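Local coordinates for protein Rho guanyl nucleotide exchange factor (Rom2), putative (Aspergillus fumigatus Af293, PDB 5O51) that probably acts as a guanine-nucleotide exchange factor for Rho-type GTPases, this chain being its beta-propeller CNH domain, at residues I120-T132 and S136-P144. Sequence-based numbering, arbitrary orientation.
Sequences IGLGRHLVCSVKT and SSTIKVYEP
Ser137 meets Thr132 where the hairpin turns, at a non-hydrogen-bonded pair of antiparallel strands 125-132 and 137-143. Thr132 OG1 donates to Ser137 OG at 2.6 Å; its position anti to the backbone N (chi1 -172°) sets it facing the serine. Two small hydroxyls suit this place, because both also bond to Ser180 and Ser137 OG reaches Ala178 O, tying the hairpin to the link into the next blade. Thr138 then exchanges two backbone bonds with Lys131; its beta-branched side chain suits a strand, while Lys131 turns its charged end out on the exposed side. On the other face Ile139 lies side by side with Val130, CG1 to CG2 4.0 Å, two branched residues filling the buried side. Lys140 and Ser129 again share two backbone bonds, and Ser129 OG packs 3.6 Å from Lys140 CB; Ser129 OG, Lys140 NZ and Tyr142 OH all bond weakly to Gln110 OE1. The Val141 and Leu126 side chains cross, CG1 and CD1 3.9 Å apart. Tyr142 accepts a bond from Val127 N at 3.3 Å through its carbonyl, while its ring edge points at Val127 O. Glu143 OE1 is met side-on by Arg124 NE (2.7 Å) and NH2 (2.9 Å), the carboxylate turned 59° from the guanidinium plane; Phe171 adds a cation-pi contact. The proline ring of Pro144 ends the run, its CD 3.0 Å from His125 O. In this central hairpin of a four-stranded propeller blade, Cys128, Val130, Ile139 and Val141 share their face with the Thr132-Ser137 pair, whose buried serine is satisfied from outside; the salt bridge, on an exposed, poorly ordered arginine, is probably the looser tie.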
# COMPACT_ATOMS: atom_id res chain seq x y z
N ILE A 120 2.33 -1.79 13.22
CA ILE A 120 2.29 -2.18 14.63
C ILE A 120 1.53 -3.51 14.71
O ILE A 120 0.45 -3.68 14.15
CB ILE A 120 1.66 -1.10 15.56
CG1 ILE A 120 2.16 0.33 15.25
CG2 ILE A 120 1.95 -1.46 17.02
CD1 ILE A 120 1.15 1.20 14.52
N GLY A 121 2.13 -4.47 15.40
CA GLY A 121 1.60 -5.81 15.47
C GLY A 121 2.46 -6.39 16.55
O GLY A 121 3.69 -6.42 16.43
N LEU A 122 1.81 -6.80 17.62
CA LEU A 122 2.48 -6.95 18.90
C LEU A 122 2.90 -8.40 19.14
O LEU A 122 2.33 -9.31 18.49
CB LEU A 122 1.56 -6.43 20.00
CG LEU A 122 1.15 -4.94 19.95
CD1 LEU A 122 2.39 -4.07 19.95
CD2 LEU A 122 0.19 -4.57 18.82
N GLY A 123 3.89 -8.65 20.01
CA GLY A 123 4.72 -7.62 20.68
C GLY A 123 5.77 -6.97 19.78
O GLY A 123 5.92 -7.33 18.61
N ARG A 124 6.49 -6.00 20.34
CA ARG A 124 7.30 -5.05 19.53
C ARG A 124 6.45 -4.46 18.38
O ARG A 124 5.22 -4.47 18.45
CB ARG A 124 8.61 -5.68 19.01
CG ARG A 124 9.67 -5.88 20.10
CD ARG A 124 9.39 -7.14 20.89
NE ARG A 124 9.32 -8.30 19.98
CZ ARG A 124 8.44 -9.30 20.04
NH1 ARG A 124 7.48 -9.35 20.96
NH2 ARG A 124 8.51 -10.27 19.13
N HIS A 125 7.09 -3.88 17.37
CA HIS A 125 6.39 -3.65 16.12
C HIS A 125 7.27 -3.91 14.91
O HIS A 125 8.46 -3.92 15.04
CB HIS A 125 5.67 -2.30 16.11
CG HIS A 125 6.55 -1.10 16.20
ND1 HIS A 125 7.44 -0.75 15.22
CD2 HIS A 125 6.56 -0.08 17.10
CE1 HIS A 125 7.99 0.41 15.52
NE2 HIS A 125 7.47 0.84 16.66
N LEU A 126 6.65 -4.13 13.75
CA LEU A 126 7.13 -5.16 12.80
C LEU A 126 7.23 -4.77 11.33
O LEU A 126 6.68 -3.77 10.92
CB LEU A 126 6.23 -6.38 12.92
CG LEU A 126 6.19 -7.06 14.29
CD1 LEU A 126 5.12 -8.13 14.23
CD2 LEU A 126 7.53 -7.67 14.68
N VAL A 127 7.98 -5.59 10.58
CA VAL A 127 8.13 -5.51 9.12
C VAL A 127 7.95 -6.94 8.53
O VAL A 127 8.66 -7.81 8.94
CB VAL A 127 9.54 -4.99 8.74
CG1 VAL A 127 9.72 -4.88 7.24
CG2 VAL A 127 9.83 -3.63 9.36
N CYS A 128 7.03 -7.17 7.59
CA CYS A 128 6.91 -8.49 6.89
C CYS A 128 7.32 -8.36 5.47
O CYS A 128 6.93 -7.40 4.81
CB CYS A 128 5.49 -9.05 6.83
SG CYS A 128 4.57 -8.74 8.31
N SER A 129 8.07 -9.34 4.99
CA SER A 129 8.40 -9.49 3.56
C SER A 129 7.82 -10.79 3.02
O SER A 129 7.93 -11.82 3.66
CB SER A 129 9.89 -9.50 3.37
OG SER A 129 10.44 -10.55 4.09
N VAL A 130 7.22 -10.73 1.85
CA VAL A 130 6.48 -11.82 1.26
C VAL A 130 7.10 -12.14 -0.09
O VAL A 130 7.18 -11.27 -0.94
CB VAL A 130 5.05 -11.39 1.04
CG1 VAL A 130 4.23 -12.49 0.35
CG2 VAL A 130 4.44 -10.96 2.37
N LYS A 131 7.60 -13.37 -0.24
CA LYS A 131 7.77 -13.98 -1.57
C LYS A 131 6.51 -14.73 -2.01
O LYS A 131 5.90 -15.40 -1.23
CB LYS A 131 8.94 -14.95 -1.57
CG LYS A 131 9.09 -15.70 -2.90
CD LYS A 131 10.49 -16.26 -3.08
CE LYS A 131 10.83 -17.31 -2.03
NZ LYS A 131 12.22 -17.78 -2.28
N THR A 132 6.13 -14.64 -3.27
CA THR A 132 4.89 -15.26 -3.72
C THR A 132 5.00 -15.59 -5.19
O THR A 132 5.72 -14.92 -5.92
CB THR A 132 3.66 -14.33 -3.47
OG1 THR A 132 2.42 -15.01 -3.75
CG2 THR A 132 3.74 -13.03 -4.30
N SER A 136 2.64 -20.65 -4.31
CA SER A 136 2.73 -20.45 -2.87
C SER A 136 3.32 -19.09 -2.48
O SER A 136 3.67 -18.26 -3.35
CB SER A 136 3.54 -21.60 -2.24
OG SER A 136 4.93 -21.29 -2.13
N SER A 137 3.45 -18.90 -1.16
CA SER A 137 3.88 -17.65 -0.57
C SER A 137 4.68 -17.92 0.70
O SER A 137 4.29 -18.73 1.51
CB SER A 137 2.64 -16.75 -0.27
OG SER A 137 1.99 -16.27 -1.48
N THR A 138 5.78 -17.22 0.89
CA THR A 138 6.60 -17.36 2.09
C THR A 138 6.65 -16.02 2.78
O THR A 138 7.03 -15.02 2.13
CB THR A 138 8.01 -17.77 1.73
OG1 THR A 138 7.96 -18.99 0.98
CG2 THR A 138 8.89 -17.91 3.01
N ILE A 139 6.30 -15.99 4.06
CA ILE A 139 6.22 -14.75 4.81
C ILE A 139 7.27 -14.70 5.92
O ILE A 139 7.29 -15.57 6.78
CB ILE A 139 4.85 -14.59 5.49
CG1 ILE A 139 3.74 -14.36 4.45
CG2 ILE A 139 4.88 -13.43 6.45
CD1 ILE A 139 2.98 -15.59 4.08
N LYS A 140 8.06 -13.62 5.97
CA LYS A 140 9.06 -13.43 7.01
C LYS A 140 8.77 -12.17 7.79
O LYS A 140 8.34 -11.16 7.21
CB LYS A 140 10.44 -13.35 6.42
CG LYS A 140 10.98 -14.66 5.90
CD LYS A 140 12.50 -14.70 6.04
CE LYS A 140 13.13 -15.80 5.20
NZ LYS A 140 14.38 -15.36 4.53
N VAL A 141 9.03 -12.21 9.09
CA VAL A 141 8.60 -11.16 10.01
C VAL A 141 9.84 -10.67 10.78
O VAL A 141 10.74 -11.44 10.97
CB VAL A 141 7.48 -11.75 10.88
CG1 VAL A 141 6.86 -10.69 11.78
CG2 VAL A 141 6.44 -12.43 9.99
N TYR A 142 9.94 -9.38 11.12
CA TYR A 142 11.20 -8.77 11.65
C TYR A 142 10.96 -7.77 12.74
O TYR A 142 9.97 -7.07 12.71
CB TYR A 142 11.96 -8.01 10.57
CG TYR A 142 12.58 -8.89 9.54
CD1 TYR A 142 11.82 -9.40 8.51
CD2 TYR A 142 13.93 -9.23 9.60
CE1 TYR A 142 12.34 -10.25 7.57
CE2 TYR A 142 14.47 -10.09 8.66
CZ TYR A 142 13.66 -10.58 7.64
OH TYR A 142 14.15 -11.41 6.67
N GLU A 143 11.91 -7.63 13.66
CA GLU A 143 11.73 -6.75 14.82
C GLU A 143 12.94 -5.83 15.00
O GLU A 143 14.04 -6.22 14.67
CB GLU A 143 11.46 -7.59 16.09
CG GLU A 143 12.56 -8.58 16.51
CD GLU A 143 12.12 -9.61 17.58
OE1 GLU A 143 11.10 -9.41 18.29
OE2 GLU A 143 12.80 -10.66 17.72
N PRO A 144 12.73 -4.60 15.51
CA PRO A 144 13.84 -3.68 15.80
C PRO A 144 15.05 -4.23 16.58
O PRO A 144 14.90 -4.88 17.62
CB PRO A 144 13.15 -2.58 16.60
CG PRO A 144 11.84 -2.44 15.90
CD PRO A 144 11.45 -3.87 15.57